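Local coordinates for protein enoyl-CoA hydratase (Mycobacterium tuberculosis, PDB 5KJP) that probably catalyses the reversible hydration of the double bond of 2-enoyl-CoA thioesters in fatty acid metabolism, as a member of the crotonase superfamily, at residues V128-R131 with D132-F135. Numbering follows the deposited sequence.
Sequences VAAR and DSAF
The carbonyl oxygen of Ala130 is gripped twice by Ser133. Ser133 OG donates to Ala130 O at 2.7 Å, in the carbonyl plane and on a lone pair, whereas Ser133 N reaches the same Ala130 O at 3.0 Å from well above that plane. The backbone bond closes a type I beta turn from Ala130 to Ser133, and the hydroxyl reinforces it. With chi1 at 65°, Ser133 OG sits between its own backbone N and carbonyl carbon, which turns it towards Ala130 O and also puts it 3.4 Å from Ala129 CB. Ala129 CB also meets Phe135 at the ring edge, near the ring plane, 4.0 Å from Phe135 CZ. On the exposed outer part of the turn, Asp132 OD1 lies 3.3 Å from Ala130 CB, while the Arg131 chain, extended from CG to NE, leads away so that NH1 forms a salt bridge with Glu176 OE2. The turn thus carries the chain from strand 126-130, set between 105-109 and 186-188 in the parallel part of the crotonase-fold core sheet, into strand 134-136, the middle strand of a three-stranded mixed sheet with 112-114 and 173-174, with Val109 of strand 105-109 touching Ala129, Ser133 and Phe135.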
ATOM      1  N   VAL A 128       5.300  12.803 -12.884  1.00 11.88           N
ATOM      2  CA  VAL A 128       4.597  14.058 -13.096  1.00 11.77           C
ATOM      3  C   VAL A 128       3.726  13.874 -14.325  1.00 14.03           C
ATOM      4  O   VAL A 128       4.217  13.460 -15.378  1.00 15.45           O
ATOM      5  CB  VAL A 128       5.574  15.229 -13.304  1.00 12.87           C
ATOM      6  CG1 VAL A 128       4.808  16.519 -13.600  1.00 13.36           C
ATOM      7  CG2 VAL A 128       6.470  15.382 -12.073  1.00 14.90           C
ATOM      8  N   ALA A 129       2.433  14.146 -14.204  1.00 13.32           N
ATOM      9  CA  ALA A 129       1.541  13.902 -15.332  1.00 17.26           C
ATOM     10  C   ALA A 129       0.610  15.077 -15.603  1.00 12.33           C
ATOM     11  O   ALA A 129       0.091  15.708 -14.675  1.00 14.18           O
ATOM     12  CB  ALA A 129       0.728  12.626 -15.091  1.00 13.50           C
ATOM     13  N   ALA A 130       0.406  15.367 -16.882  1.00 13.72           N
ATOM     14  CA  ALA A 130      -0.573  16.368 -17.289  1.00 18.85           C
ATOM     15  C   ALA A 130      -1.965  15.942 -16.842  1.00 14.42           C
ATOM     16  O   ALA A 130      -2.268  14.754 -16.794  1.00 15.32           O
ATOM     17  CB  ALA A 130      -0.535  16.573 -18.800  1.00 17.11           C
ATOM     18  N   ARG A 131      -2.812  16.914 -16.518  1.00 17.91           N
ATOM     19  CA  ARG A 131      -4.153  16.625 -16.022  1.00 18.37           C
ATOM     20  C   ARG A 131      -5.009  15.896 -17.054  1.00 20.50           C
ATOM     21  O   ARG A 131      -6.009  15.271 -16.705  1.00 24.91           O
ATOM     22  CB  ARG A 131      -4.846  17.922 -15.588  1.00 24.84           C
ATOM     23  CG  ARG A 131      -4.247  18.528 -14.332  1.00 29.22           C
ATOM     24  CD  ARG A 131      -5.004  19.767 -13.866  1.00 39.64           C
ATOM     25  NE  ARG A 131      -4.438  20.271 -12.617  1.00 46.30           N
ATOM     26  CZ  ARG A 131      -4.807  19.853 -11.411  1.00 44.43           C
ATOM     27  NH1 ARG A 131      -5.756  18.931 -11.290  1.00 38.69           N
ATOM     28  NH2 ARG A 131      -4.234  20.361 -10.326  1.00 48.74           N
ATOM     29  N   ASP A 132      -4.625  15.973 -18.326  1.00 18.67           N
ATOM     30  CA  ASP A 132      -5.398  15.312 -19.373  1.00 19.93           C
ATOM     31  C   ASP A 132      -4.695  14.067 -19.906  1.00 20.87           C
ATOM     32  O   ASP A 132      -5.059  13.546 -20.961  1.00 22.76           O
ATOM     33  CB  ASP A 132      -5.691  16.286 -20.520  1.00 20.13           C
ATOM     34  CG  ASP A 132      -4.430  16.809 -21.180  1.00 24.36           C
ATOM     35  OD1 ASP A 132      -3.339  16.670 -20.587  1.00 21.70           O
ATOM     36  OD2 ASP A 132      -4.534  17.371 -22.290  1.00 27.20           O
ATOM     37  N   SER A 133      -3.696  13.585 -19.177  1.00 17.00           N
ATOM     38  CA  SER A 133      -3.003  12.372 -19.596  1.00 15.11           C
ATOM     39  C   SER A 133      -3.718  11.136 -19.041  1.00 15.81           C
ATOM     40  O   SER A 133      -4.638  11.251 -18.224  1.00 15.54           O
ATOM     41  CB  SER A 133      -1.531  12.394 -19.157  1.00 15.04           C
ATOM     42  OG  SER A 133      -1.384  12.377 -17.747  1.00 16.61           O
ATOM     43  N   ALA A 134      -3.309   9.958 -19.494  1.00 16.09           N
ATOM     44  CA  ALA A 134      -3.911   8.717 -19.011  1.00 15.62           C
ATOM     45  C   ALA A 134      -2.924   7.563 -19.046  1.00 15.80           C
ATOM     46  O   ALA A 134      -2.010   7.526 -19.884  1.00 16.08           O
ATOM     47  CB  ALA A 134      -5.140   8.376 -19.825  1.00 19.46           C
ATOM     48  N   PHE A 135      -3.129   6.626 -18.125  1.00 13.88           N
ATOM     49  CA  PHE A 135      -2.329   5.413 -18.005  1.00 11.25           C
ATOM     50  C   PHE A 135      -3.202   4.205 -18.301  1.00 12.03           C
ATOM     51  O   PHE A 135      -4.410   4.333 -18.463  1.00 16.12           O
ATOM     52  CB  PHE A 135      -1.728   5.303 -16.597  1.00 12.52           C
ATOM     53  CG  PHE A 135      -0.872   6.478 -16.221  1.00 14.17           C
ATOM     54  CD1 PHE A 135      -1.447   7.654 -15.749  1.00 13.61           C
ATOM     55  CD2 PHE A 135       0.503   6.419 -16.366  1.00 11.68           C
ATOM     56  CE1 PHE A 135      -0.660   8.749 -15.425  1.00 16.42           C
ATOM     57  CE2 PHE A 135       1.298   7.509 -16.039  1.00 15.60           C
ATOM     58  CZ  PHE A 135       0.713   8.678 -15.570  1.00 15.73           C
TER